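Local structure of 2-keto-3-deoxygluconate kinase (Thermotoga maritima, 2AFB) at residues L23-P28 and D37-T42; G98-E103 and V113-A118; I104-R109 and S258-Y263. The protein probably phosphorylates 2-keto-3-deoxygluconate using ATP, acting as a sugar-acid kinase. All blocks are in the same frame, centred on the assembly; numbering follows the deposited sequence.

Contact 1 of 3, residues L23-P28 and D37-T42; sequences LRLSPP and DSFDVT
A beta hairpin of the small lid sheet, formed by strands 22-26 and 38-44, sets Arg-24 opposite Thr-42 and Ser-26 opposite Asp-40 as antiparallel hydrogen-bonded pairs. Arg-24 N gives Thr-42 O a nearly straight bond of 2.8 Å (172° at the hydrogen), Thr-42 N returns a longer one to Arg-24 O, and Ser-26 and Asp-40 exchange a further two. Between them Leu-25 and Val-41 make a non-hydrogen-bonded pair whose side chains run alongside each other, Leu-25 CD2 lying 4.0 Å from Val-41 CG2. Leu-25 also presents its CB over a face of the Phe-39 ring, a CH-pi contact 4.3 Å from the centroid. The edge of that ring meets the Ser-26 to Pro-27 peptide, and Phe-39 CE1 touches Pro-27 CG at 3.9 Å. Apolar residues suit this face because Leu-25 packs on Leu-25 of the second subunit, and Phe-39 and Val-41 on Val-41 and Phe-39 there. Residues 38 to 40 also pair with an antiparallel strand of that subunit, carrying the sheet across the interface, consistent with the lid-to-lid dimer contacts known in the ribokinase family.

The face bearing Arg-24, Ser-26, Asp-40 and Thr-42 is polar. Arg-24 starts extended (chi1 -161°) and bends at chi3 (93°), which lays its guanidinium beside Thr-42, whose methyl CG2 covers one face and stands 3.8 Å from Arg-24 NE. Salt bridges from NH1 to Asp-328 and Asp-286 hold the far end of this buried charge. Arg-24 NE donates to a water that also bonds Ser-26 OG at 2.6 Å and donates to Asp-40 O. The small hydroxyl of Ser-26 binds a second water as well, which lies within hydrogen-bonding distance, 2.7 Å, of Asp-40 OD2; that same carboxylate oxygen rests 3.6 Å from Pro-28 CB.

Contact 2 of 3, residues G98-E103 and V113-A118; sequences GIYFLE and VVYDRA
Phe-101 and Val-114 face each other as a hydrogen-bonded pair, with Phe-101 N pointing almost straight at Val-114 O (3.0 Å, 176° at the hydrogen) and Val-114 N answering to Phe-101 O. The pair Ile-99 and Asp-116 repeats this, less regularly: Ile-99 N approaches Asp-116 O from well above the carbonyl plane, 54° out of it. On the face carrying Tyr-100, Leu-102, Val-113 and Tyr-115, the branches of Val-113 part ways. Its CG1 meets Tyr-100 CD2 at 3.6 Å and lies over one face of the Tyr-115 ring, toward the rim; its CG2 touches Leu-102 CD1 at 3.9 Å. A beta-branched valine can thus fill both directions at once. The two tyrosine rings are nearly parallel but slid apart, and Tyr-115 CD1 reaches Tyr-100 CB at 3.8 Å instead. Beyond the segments, Asp-328 bonds the hydroxyl of Tyr-100, and Phe-101 meets Phe-39 edge-to-face. With CG swung opposite the backbone N (chi1 -169°), Asp-116 sends its carboxylate to a salt bridge with Arg-96 of the second subunit. Gly-98 passes Arg-117 with their CA atoms 3.9 Å apart; a CB on Gly-98 would come tight against Arg-117 CA, so glycine suits the place. This is an antiparallel hairpin whose second strand, 112-116, forms the edge of the lid sheet found in pfkB-family sugar kinases.

Contact 3 of 3, residues I104-R109 and S258-Y263; sequences IGASQR and SATVNY
Ser-107, in the type II' beta turn from Ala-106 to Arg-109, docks against Ser-258, Ala-259 and Thr-260, a bend closed by an ST motif. Two hydrogen bonds join the parts. Ala-259 N gives Ser-107 O a bond of 2.9 Å (170° at the hydrogen), and Ser-107 N is received by the hydroxyl Thr-260 OG1 at 2.7 Å, which chi1 of -67° turns to the side of the residue's own backbone N. Inside the bend, Ser-258 OG accepts from both Thr-260 N and Val-261 N. Putting an alanine at Ser-258 removes the acceptor shared by these two amides, and the bend would probably be freer to shift away from Ser-107. Packing is confined to small groups: Ser-258 CB lies 3.4 Å from Ser-107 O, and the methyl of Ala-259 nestles against Ser-107 O and Arg-109 O. Gly-105 suits its place because a CB there would collide with Arg-109 O. Across the subunit boundary, Ser-107 OG hydrogen-bonds His-283 N of the fourth subunit. One water sits between Gly-105 O and Ala-259 O, 3.1 Å from Gly-105 O.

How the contacts relate
Following the chain from its N terminus, contact 1 closes a short hairpin loop of eight residues and is complete before contact 2 begins. Contact 2 closes the next hairpin, strands 99-103 and 112-116, and its first strand lies parallel to strand 22-26, so that the two hairpins form one four-stranded lid sheet, which also touches the second subunit. Contact 3 starts in the loop of that second hairpin and reaches 149 residues ahead to residues 258-263; its segments alternate with those of contact 2, so the two cross. It thereby ties the lid's hairpin loop to the turn just before strand 261-270 of the large nine-stranded sheet.

Contact 1 of 3, residues L23-P28 and D37-T42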
ATOM      1  N   LEU A  23     -20.218   0.559   8.022  1.00 26.22           N
ATOM      2  CA  LEU A  23     -18.948   0.506   7.296  1.00 24.69           C
ATOM      3  C   LEU A  23     -18.366   1.907   7.127  1.00 23.10           C
ATOM      4  O   LEU A  23     -19.054   2.777   6.597  1.00 22.55           O
ATOM      5  CB  LEU A  23     -19.175  -0.080   5.916  1.00 22.96           C
ATOM      6  CG  LEU A  23     -17.954   0.012   4.947  1.00 20.05           C
ATOM      7  CD1 LEU A  23     -16.774  -0.825   5.344  1.00 26.54           C
ATOM      8  CD2 LEU A  23     -18.403  -0.383   3.544  1.00 28.95           C
ATOM      9  N   ARG A  24     -17.107   2.121   7.531  1.00 23.82           N
ATOM     10  CA  ARG A  24     -16.459   3.402   7.346  1.00 25.08           C
ATOM     11  C   ARG A  24     -15.366   3.324   6.263  1.00 23.06           C
ATOM     12  O   ARG A  24     -14.490   2.474   6.299  1.00 23.87           O
ATOM     13  CB  ARG A  24     -15.854   3.895   8.616  1.00 22.74           C
ATOM     14  CG  ARG A  24     -15.575   5.388   8.577  1.00 31.44           C
ATOM     15  CD  ARG A  24     -14.769   5.822   9.789  1.00 36.46           C
ATOM     16  NE  ARG A  24     -13.362   5.805   9.508  1.00 32.95           N
ATOM     17  CZ  ARG A  24     -12.392   6.249  10.300  1.00 38.21           C
ATOM     18  NH1 ARG A  24     -12.623   6.748  11.510  1.00 32.30           N
ATOM     19  NH2 ARG A  24     -11.146   6.185   9.848  1.00 31.35           N
ATOM     20  N   LEU A  25     -15.448   4.253   5.322  1.00 24.46           N
ATOM     21  CA  LEU A  25     -14.571   4.264   4.160  1.00 24.01           C
ATOM     22  C   LEU A  25     -13.839   5.581   4.184  1.00 26.85           C
ATOM     23  O   LEU A  25     -14.465   6.622   4.079  1.00 24.63           O
ATOM     24  CB  LEU A  25     -15.355   4.087   2.907  1.00 20.59           C
ATOM     25  CG  LEU A  25     -16.113   2.754   2.664  1.00 25.18           C
ATOM     26  CD1 LEU A  25     -16.836   2.888   1.371  1.00 25.82           C
ATOM     27  CD2 LEU A  25     -15.219   1.506   2.641  1.00 27.29           C
ATOM     28  N   SER A  26     -12.522   5.550   4.395  1.00 25.20           N
ATOM     29  CA  SER A  26     -11.744   6.791   4.467  1.00 25.21           C
ATOM     30  C   SER A  26     -10.545   6.738   3.551  1.00 24.82           C
ATOM     31  O   SER A  26      -9.879   5.708   3.518  1.00 23.90           O
ATOM     32  CB  SER A  26     -11.304   7.123   5.900  1.00 23.32           C
ATOM     33  OG  SER A  26     -10.702   5.978   6.484  1.00 30.31           O
ATOM     34  N   PRO A  27     -10.295   7.831   2.751  1.00 21.27           N
ATOM     35  CA  PRO A  27      -9.104   7.754   1.969  1.00 23.36           C
ATOM     36  C   PRO A  27      -7.860   7.811   2.890  1.00 23.64           C
ATOM     37  O   PRO A  27      -7.934   8.382   3.969  1.00 28.18           O
ATOM     38  CB  PRO A  27      -9.186   8.996   1.077  1.00 24.18           C
ATOM     39  CG  PRO A  27     -10.636   9.495   1.117  1.00 20.66           C
ATOM     40  CD  PRO A  27     -11.059   9.082   2.487  1.00 26.03           C
ATOM     41  N   PRO A  28      -6.745   7.243   2.447  1.00 24.84           N
ATOM     42  CA  PRO A  28      -5.496   7.339   3.196  1.00 28.33           C
ATOM     43  C   PRO A  28      -4.794   8.681   3.045  1.00 27.71           C
ATOM     44  O   PRO A  28      -4.973   9.399   2.027  1.00 30.15           O
ATOM     45  CB  PRO A  28      -4.627   6.199   2.603  1.00 29.00           C
ATOM     46  CG  PRO A  28      -5.154   6.055   1.118  1.00 32.61           C
ATOM     47  CD  PRO A  28      -6.609   6.484   1.169  1.00 25.45           C
ATOM     48  N   ASP A  37      -7.573   6.368  -5.124  1.00 30.44           N
ATOM     49  CA  ASP A  37      -7.693   5.023  -5.705  1.00 29.87           C
ATOM     50  C   ASP A  37      -8.070   3.937  -4.687  1.00 28.67           C
ATOM     51  O   ASP A  37      -8.233   2.791  -5.072  1.00 22.32           O
ATOM     52  CB  ASP A  37      -6.428   4.631  -6.543  1.00 32.38           C
ATOM     53  CG  ASP A  37      -5.110   4.213  -5.699  1.00 42.13           C
ATOM     54  OD1 ASP A  37      -4.822   4.519  -4.499  1.00 41.45           O
ATOM     55  OD2 ASP A  37      -4.224   3.574  -6.335  1.00 45.02           O
ATOM     56  N   SER A  38      -8.143   4.288  -3.404  1.00 26.84           N
ATOM     57  CA  SER A  38      -8.605   3.370  -2.361  1.00 27.30           C
ATOM     58  C   SER A  38      -9.212   4.027  -1.118  1.00 23.82           C
ATOM     59  O   SER A  38      -9.102   5.245  -0.886  1.00 23.23           O
ATOM     60  CB  SER A  38      -7.472   2.437  -1.910  1.00 32.05           C
ATOM     61  OG  SER A  38      -6.563   3.156  -1.141  1.00 32.90           O
ATOM     62  N   PHE A  39      -9.864   3.174  -0.334  1.00 25.27           N
ATOM     63  CA  PHE A  39     -10.441   3.507   0.953  1.00 25.35           C
ATOM     64  C   PHE A  39      -9.942   2.487   1.978  1.00 27.13           C
ATOM     65  O   PHE A  39     -10.019   1.275   1.731  1.00 25.37           O
ATOM     66  CB  PHE A  39     -11.963   3.395   0.959  1.00 23.97           C
ATOM     67  CG  PHE A  39     -12.657   4.452   0.166  1.00 25.04           C
ATOM     68  CD1 PHE A  39     -12.445   5.791   0.446  1.00 24.73           C
ATOM     69  CD2 PHE A  39     -13.553   4.097  -0.871  1.00 24.02           C
ATOM     70  CE1 PHE A  39     -13.069   6.800  -0.305  1.00 28.36           C
ATOM     71  CE2 PHE A  39     -14.199   5.078  -1.603  1.00 28.31           C
ATOM     72  CZ  PHE A  39     -13.947   6.454  -1.326  1.00 29.06           C
ATOM     73  N   ASP A  40      -9.433   3.014   3.101  1.00 26.56           N
ATOM     74  CA  ASP A  40      -9.251   2.301   4.340  1.00 25.80           C
ATOM     75  C   ASP A  40     -10.623   1.930   4.845  1.00 25.87           C
ATOM     76  O   ASP A  40     -11.543   2.707   4.725  1.00 25.55           O
ATOM     77  CB  ASP A  40      -8.534   3.177   5.350  1.00 25.96           C
ATOM     78  CG  ASP A  40      -7.105   3.503   4.911  1.00 31.59           C
ATOM     79  OD1 ASP A  40      -6.496   2.608   4.306  1.00 31.16           O
ATOM     80  OD2 ASP A  40      -6.574   4.594   5.184  1.00 37.60           O
ATOM     81  N   VAL A  41     -10.716   0.720   5.374  1.00 25.74           N
ATOM     82  CA  VAL A  41     -11.944   0.087   5.811  1.00 27.57           C
ATOM     83  C   VAL A  41     -11.882  -0.121   7.310  1.00 27.64           C
ATOM     84  O   VAL A  41     -10.888  -0.549   7.829  1.00 28.39           O
ATOM     85  CB  VAL A  41     -12.127  -1.318   5.175  1.00 27.06           C
ATOM     86  CG1 VAL A  41     -13.215  -2.117   5.879  1.00 30.97           C
ATOM     87  CG2 VAL A  41     -12.478  -1.172   3.699  1.00 29.31           C
ATOM     88  N   THR A  42     -12.958   0.249   7.975  1.00 28.19           N
ATOM     89  CA  THR A  42     -13.214  -0.112   9.353  1.00 26.74           C
ATOM     90  C   THR A  42     -14.706  -0.077   9.625  1.00 26.49           C
ATOM     91  O   THR A  42     -15.516   0.201   8.731  1.00 24.96           O
ATOM     92  CB  THR A  42     -12.394   0.731  10.376  1.00 31.64           C
ATOM     93  OG1 THR A  42     -12.409   0.050  11.648  1.00 32.73           O
ATOM     94  CG2 THR A  42     -12.946   2.171  10.527  1.00 30.03           C
TER
HETATM   95  O   HOH W   1     -12.113   3.935   7.406  1.00 17.03           O
HETATM   96  O   HOH W   2      -8.067   6.544   6.368  1.00 25.68           O

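Contact 2 of 3, residues G98-E103 and V113-A118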
ATOM      1  N   GLY A  98     -25.324   0.163   6.553  1.00 23.51           N
ATOM      2  CA  GLY A  98     -25.082   1.582   6.392  1.00 25.23           C
ATOM      3  C   GLY A  98     -23.609   1.846   6.223  1.00 24.87           C
ATOM      4  O   GLY A  98     -22.764   1.055   6.666  1.00 23.74           O
ATOM      5  N   ILE A  99     -23.313   2.942   5.532  1.00 26.20           N
ATOM      6  CA  ILE A  99     -21.967   3.324   5.209  1.00 25.69           C
ATOM      7  C   ILE A  99     -21.747   4.806   5.484  1.00 25.48           C
ATOM      8  O   ILE A  99     -22.643   5.622   5.266  1.00 26.34           O
ATOM      9  CB  ILE A  99     -21.661   3.141   3.673  1.00 24.89           C
ATOM     10  CG1 ILE A  99     -21.947   1.714   3.235  1.00 25.63           C
ATOM     11  CG2 ILE A  99     -20.247   3.596   3.400  1.00 26.62           C
ATOM     12  CD1 ILE A  99     -21.783   1.493   1.702  1.00 25.01           C
ATOM     13  N   TYR A 100     -20.536   5.166   5.898  1.00 27.17           N
ATOM     14  CA  TYR A 100     -20.110   6.528   5.761  1.00 27.61           C
ATOM     15  C   TYR A 100     -18.721   6.667   5.238  1.00 28.60           C
ATOM     16  O   TYR A 100     -17.857   5.835   5.528  1.00 24.79           O
ATOM     17  CB  TYR A 100     -20.297   7.331   7.039  1.00 31.82           C
ATOM     18  CG  TYR A 100     -19.381   7.128   8.216  1.00 27.59           C
ATOM     19  CD1 TYR A 100     -19.452   5.981   9.010  1.00 33.72           C
ATOM     20  CD2 TYR A 100     -18.473   8.124   8.583  1.00 35.82           C
ATOM     21  CE1 TYR A 100     -18.656   5.841  10.153  1.00 32.82           C
ATOM     22  CE2 TYR A 100     -17.681   8.007   9.735  1.00 35.29           C
ATOM     23  CZ  TYR A 100     -17.776   6.869  10.519  1.00 40.88           C
ATOM     24  OH  TYR A 100     -16.961   6.731  11.639  1.00 33.84           O
ATOM     25  N   PHE A 101     -18.549   7.714   4.426  1.00 25.83           N
ATOM     26  CA  PHE A 101     -17.249   8.051   3.860  1.00 27.94           C
ATOM     27  C   PHE A 101     -16.708   9.184   4.692  1.00 28.64           C
ATOM     28  O   PHE A 101     -17.398  10.144   4.957  1.00 30.90           O
ATOM     29  CB  PHE A 101     -17.370   8.510   2.429  1.00 24.68           C
ATOM     30  CG  PHE A 101     -17.971   7.489   1.511  1.00 29.12           C
ATOM     31  CD1 PHE A 101     -19.313   7.282   1.499  1.00 24.69           C
ATOM     32  CD2 PHE A 101     -17.178   6.708   0.666  1.00 22.00           C
ATOM     33  CE1 PHE A 101     -19.890   6.332   0.661  1.00 31.90           C
ATOM     34  CE2 PHE A 101     -17.759   5.761  -0.178  1.00 25.01           C
ATOM     35  CZ  PHE A 101     -19.122   5.565  -0.151  1.00 21.68           C
ATOM     36  N   LEU A 102     -15.468   9.079   5.085  1.00 26.70           N
ATOM     37  CA  LEU A 102     -14.846  10.087   5.907  1.00 27.92           C
ATOM     38  C   LEU A 102     -13.547  10.578   5.297  1.00 24.70           C
ATOM     39  O   LEU A 102     -12.640   9.771   5.005  1.00 27.15           O
ATOM     40  CB  LEU A 102     -14.567   9.503   7.291  1.00 26.83           C
ATOM     41  CG  LEU A 102     -13.663  10.392   8.159  1.00 29.45           C
ATOM     42  CD1 LEU A 102     -14.501  11.534   8.676  1.00 35.57           C
ATOM     43  CD2 LEU A 102     -13.088   9.547   9.351  1.00 32.25           C
ATOM     44  N   GLU A 103     -13.457  11.900   5.104  1.00 27.01           N
ATOM     45  CA  GLU A 103     -12.230  12.572   4.720  1.00 28.30           C
ATOM     46  C   GLU A 103     -11.683  13.130   5.976  1.00 29.87           C
ATOM     47  O   GLU A 103     -12.312  13.974   6.615  1.00 33.41           O
ATOM     48  CB  GLU A 103     -12.455  13.729   3.783  1.00 30.02           C
ATOM     49  CG  GLU A 103     -12.886  13.367   2.384  1.00 34.43           C
ATOM     50  CD  GLU A 103     -13.119  14.606   1.487  1.00 33.05           C
ATOM     51  OE1 GLU A 103     -13.398  15.723   2.029  1.00 34.25           O
ATOM     52  OE2 GLU A 103     -13.054  14.446   0.244  1.00 35.97           O
ATOM     53  N   VAL A 113     -17.731  14.276   6.247  1.00 32.57           N
ATOM     54  CA  VAL A 113     -18.444  13.019   6.213  1.00 34.88           C
ATOM     55  C   VAL A 113     -19.488  13.107   5.101  1.00 31.66           C
ATOM     56  O   VAL A 113     -20.230  14.057   5.017  1.00 29.99           O
ATOM     57  CB  VAL A 113     -19.166  12.675   7.547  1.00 36.87           C
ATOM     58  CG1 VAL A 113     -19.766  11.249   7.453  1.00 42.35           C
ATOM     59  CG2 VAL A 113     -18.217  12.735   8.743  1.00 42.83           C
ATOM     60  N   VAL A 114     -19.499  12.110   4.248  1.00 27.86           N
ATOM     61  CA  VAL A 114     -20.609  11.840   3.388  1.00 27.92           C
ATOM     62  C   VAL A 114     -21.343  10.588   3.915  1.00 27.19           C
ATOM     63  O   VAL A 114     -20.833   9.494   3.828  1.00 22.17           O
ATOM     64  CB  VAL A 114     -20.115  11.552   1.974  1.00 27.89           C
ATOM     65  CG1 VAL A 114     -21.267  11.262   1.073  1.00 30.45           C
ATOM     66  CG2 VAL A 114     -19.282  12.739   1.432  1.00 36.03           C
ATOM     67  N   TYR A 115     -22.562  10.736   4.404  1.00 27.48           N
ATOM     68  CA  TYR A 115     -23.331   9.580   4.871  1.00 28.04           C
ATOM     69  C   TYR A 115     -24.057   8.835   3.746  1.00 27.25           C
ATOM     70  O   TYR A 115     -24.634   9.451   2.844  1.00 28.60           O
ATOM     71  CB  TYR A 115     -24.395  10.011   5.923  1.00 28.42           C
ATOM     72  CG  TYR A 115     -23.756  10.396   7.217  1.00 30.97           C
ATOM     73  CD1 TYR A 115     -23.238   9.414   8.082  1.00 30.66           C
ATOM     74  CD2 TYR A 115     -23.567  11.732   7.545  1.00 31.79           C
ATOM     75  CE1 TYR A 115     -22.606   9.762   9.252  1.00 34.22           C
ATOM     76  CE2 TYR A 115     -22.915  12.096   8.717  1.00 40.17           C
ATOM     77  CZ  TYR A 115     -22.455  11.107   9.573  1.00 33.89           C
ATOM     78  OH  TYR A 115     -21.829  11.461  10.743  1.00 42.51           O
ATOM     79  N   ASP A 116     -24.132   7.516   3.903  1.00 23.94           N
ATOM     80  CA  ASP A 116     -24.907   6.624   3.021  1.00 23.76           C
ATOM     81  C   ASP A 116     -25.506   5.493   3.868  1.00 25.71           C
ATOM     82  O   ASP A 116     -25.151   4.316   3.727  1.00 27.96           O
ATOM     83  CB  ASP A 116     -23.948   6.100   1.982  1.00 23.89           C
ATOM     84  CG  ASP A 116     -24.641   5.381   0.841  1.00 30.83           C
ATOM     85  OD1 ASP A 116     -25.878   5.553   0.666  1.00 29.83           O
ATOM     86  OD2 ASP A 116     -23.933   4.616   0.152  1.00 30.35           O
ATOM     87  N   ARG A 117     -26.332   5.902   4.840  1.00 25.33           N
ATOM     88  CA  ARG A 117     -26.837   5.028   5.885  1.00 25.62           C
ATOM     89  C   ARG A 117     -28.323   4.736   5.691  1.00 25.45           C
ATOM     90  O   ARG A 117     -28.865   3.825   6.284  1.00 29.36           O
ATOM     91  CB  ARG A 117     -26.533   5.626   7.278  1.00 25.13           C
ATOM     92  CG  ARG A 117     -27.284   6.943   7.598  1.00 31.20           C
ATOM     93  CD  ARG A 117     -26.800   7.673   8.895  1.00 25.25           C
ATOM     94  NE  ARG A 117     -26.583   6.727   9.973  1.00 41.37           N
ATOM     95  CZ  ARG A 117     -25.993   7.036  11.129  1.00 40.35           C
ATOM     96  NH1 ARG A 117     -25.614   8.305  11.358  1.00 32.78           N
ATOM     97  NH2 ARG A 117     -25.774   6.076  12.036  1.00 27.63           N
ATOM     98  N   ALA A 118     -28.976   5.458   4.810  1.00 26.48           N
ATOM     99  CA  ALA A 118     -30.417   5.279   4.653  1.00 25.48           C
ATOM    100  C   ALA A 118     -30.772   3.879   4.180  1.00 24.38           C
ATOM    101  O   ALA A 118     -30.058   3.262   3.431  1.00 27.31           O
ATOM    102  CB  ALA A 118     -30.958   6.304   3.717  1.00 22.76           C
TER

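Contact 3 of 3, residues I104-R109 and S258-Y263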
ATOM      1  N   ILE A 104     -10.494  12.683   6.337  1.00 29.05           N
ATOM      2  CA  ILE A 104      -9.847  13.181   7.541  1.00 31.62           C
ATOM      3  C   ILE A 104      -9.115  14.498   7.214  1.00 29.57           C
ATOM      4  O   ILE A 104      -8.205  14.548   6.336  1.00 24.49           O
ATOM      5  CB  ILE A 104      -8.875  12.146   8.120  1.00 31.96           C
ATOM      6  CG1 ILE A 104      -9.668  10.884   8.473  1.00 33.75           C
ATOM      7  CG2 ILE A 104      -8.148  12.713   9.331  1.00 33.72           C
ATOM      8  CD1 ILE A 104      -8.799   9.732   8.849  1.00 40.46           C
ATOM      9  N   GLY A 105      -9.524  15.549   7.917  1.00 27.08           N
ATOM     10  CA  GLY A 105      -9.049  16.884   7.580  1.00 29.78           C
ATOM     11  C   GLY A 105      -7.659  17.188   8.183  1.00 27.17           C
ATOM     12  O   GLY A 105      -7.047  16.386   8.875  1.00 30.45           O
ATOM     13  N   ALA A 106      -7.209  18.388   7.940  1.00 27.29           N
ATOM     14  CA  ALA A 106      -5.948  18.824   8.423  1.00 25.73           C
ATOM     15  C   ALA A 106      -5.993  20.306   8.456  1.00 26.42           C
ATOM     16  O   ALA A 106      -6.500  20.961   7.515  1.00 25.63           O
ATOM     17  CB  ALA A 106      -4.822  18.330   7.497  1.00 24.54           C
ATOM     18  N   SER A 107      -5.445  20.831   9.546  1.00 24.65           N
ATOM     19  CA  SER A 107      -5.248  22.222   9.720  1.00 22.68           C
ATOM     20  C   SER A 107      -6.607  22.936   9.417  1.00 22.78           C
ATOM     21  O   SER A 107      -7.614  22.562   9.989  1.00 18.56           O
ATOM     22  CB  SER A 107      -4.051  22.695   8.887  1.00 23.29           C
ATOM     23  OG  SER A 107      -3.697  24.048   9.239  1.00 24.86           O
ATOM     24  N   GLN A 108      -6.643  23.920   8.516  1.00 23.23           N
ATOM     25  CA  GLN A 108      -7.908  24.668   8.264  1.00 23.13           C
ATOM     26  C   GLN A 108      -8.965  23.906   7.476  1.00 24.20           C
ATOM     27  O   GLN A 108     -10.079  24.421   7.299  1.00 24.53           O
ATOM     28  CB  GLN A 108      -7.605  25.991   7.568  1.00 23.26           C
ATOM     29  CG  GLN A 108      -6.978  27.029   8.495  1.00 23.71           C
ATOM     30  CD  GLN A 108      -5.508  26.806   8.803  1.00 29.53           C
ATOM     31  OE1 GLN A 108      -4.781  26.184   8.033  1.00 22.06           O
ATOM     32  NE2 GLN A 108      -5.052  27.372   9.916  1.00 24.18           N
ATOM     33  N   ARG A 109      -8.606  22.720   6.944  1.00 23.10           N
ATOM     34  CA  ARG A 109      -9.572  21.891   6.219  1.00 23.13           C
ATOM     35  C   ARG A 109     -10.259  20.902   7.155  1.00 25.41           C
ATOM     36  O   ARG A 109      -9.646  19.951   7.590  1.00 24.35           O
ATOM     37  CB  ARG A 109      -8.941  21.163   5.025  1.00 20.09           C
ATOM     38  CG  ARG A 109     -10.024  20.409   4.179  1.00 22.01           C
ATOM     39  CD  ARG A 109      -9.542  19.959   2.818  1.00 26.24           C
ATOM     40  NE  ARG A 109      -8.387  19.046   2.878  1.00 24.21           N
ATOM     41  CZ  ARG A 109      -8.433  17.738   3.113  1.00 29.06           C
ATOM     42  NH1 ARG A 109      -9.579  17.110   3.311  1.00 30.28           N
ATOM     43  NH2 ARG A 109      -7.315  17.041   3.100  1.00 24.31           N
ATOM     44  N   SER A 258      -7.961  23.783  15.158  1.00 44.91           N
ATOM     45  CA  SER A 258      -8.012  23.379  13.754  1.00 39.94           C
ATOM     46  C   SER A 258      -8.381  21.902  13.702  1.00 39.12           C
ATOM     47  O   SER A 258      -8.707  21.286  14.724  1.00 41.19           O
ATOM     48  CB  SER A 258      -6.649  23.608  13.098  1.00 41.55           C
ATOM     49  OG  SER A 258      -5.665  22.751  13.673  1.00 32.45           O
ATOM     50  N   ALA A 259      -8.315  21.306  12.521  1.00 33.44           N
ATOM     51  CA  ALA A 259      -8.534  19.876  12.424  1.00 32.97           C
ATOM     52  C   ALA A 259      -7.333  19.104  12.920  1.00 31.97           C
ATOM     53  O   ALA A 259      -7.403  17.915  13.078  1.00 34.01           O
ATOM     54  CB  ALA A 259      -8.849  19.478  10.948  1.00 33.46           C
ATOM     55  N   THR A 260      -6.220  19.786  13.124  1.00 29.74           N
ATOM     56  CA  THR A 260      -4.953  19.154  13.507  1.00 29.14           C
ATOM     57  C   THR A 260      -4.683  19.253  15.036  1.00 25.06           C
ATOM     58  O   THR A 260      -4.160  18.322  15.626  1.00 25.95           O
ATOM     59  CB  THR A 260      -3.746  19.796  12.703  1.00 30.09           C
ATOM     60  OG1 THR A 260      -3.852  19.467  11.306  1.00 26.51           O
ATOM     61  CG2 THR A 260      -2.340  19.294  13.240  1.00 29.49           C
ATOM     62  N   VAL A 261      -5.011  20.387  15.637  1.00 23.42           N
ATOM     63  CA  VAL A 261      -4.880  20.626  17.093  1.00 26.09           C
ATOM     64  C   VAL A 261      -6.208  21.030  17.720  1.00 27.22           C
ATOM     65  O   VAL A 261      -6.863  21.971  17.263  1.00 24.27           O
ATOM     66  CB  VAL A 261      -3.812  21.714  17.382  1.00 28.61           C
ATOM     67  CG1 VAL A 261      -3.668  22.014  18.891  1.00 30.94           C
ATOM     68  CG2 VAL A 261      -2.491  21.318  16.784  1.00 29.89           C
ATOM     69  N   ASN A 262      -6.614  20.279  18.754  1.00 28.66           N
ATOM     70  CA  ASN A 262      -7.701  20.651  19.653  1.00 27.42           C
ATOM     71  C   ASN A 262      -7.191  20.589  21.116  1.00 28.42           C
ATOM     72  O   ASN A 262      -6.257  19.875  21.435  1.00 30.21           O
ATOM     73  CB  ASN A 262      -8.881  19.681  19.587  1.00 28.60           C
ATOM     74  CG  ASN A 262      -9.661  19.710  18.285  1.00 29.29           C
ATOM     75  OD1 ASN A 262     -10.627  18.945  18.152  1.00 32.39           O
ATOM     76  ND2 ASN A 262      -9.289  20.568  17.340  1.00 29.86           N
ATOM     77  N   TYR A 263      -7.806  21.385  21.975  1.00 30.05           N
ATOM     78  CA  TYR A 263      -7.688  21.203  23.395  1.00 30.85           C
ATOM     79  C   TYR A 263      -8.864  20.370  23.817  1.00 29.62           C
ATOM     80  O   TYR A 263      -9.936  20.458  23.208  1.00 29.52           O
ATOM     81  CB  TYR A 263      -7.707  22.536  24.098  1.00 35.93           C
ATOM     82  CG  TYR A 263      -6.443  23.311  23.860  1.00 42.39           C
ATOM     83  CD1 TYR A 263      -6.318  24.143  22.750  1.00 49.71           C
ATOM     84  CD2 TYR A 263      -5.368  23.200  24.742  1.00 45.57           C
ATOM     85  CE1 TYR A 263      -5.168  24.854  22.529  1.00 54.53           C
ATOM     86  CE2 TYR A 263      -4.216  23.921  24.546  1.00 48.58           C
ATOM     87  CZ  TYR A 263      -4.120  24.746  23.433  1.00 53.23           C
ATOM     88  OH  TYR A 263      -2.970  25.463  23.228  1.00 56.65           O
TER
HETATM   89  O   HOH W   3      -7.565  15.093  11.655  1.00 30.16           O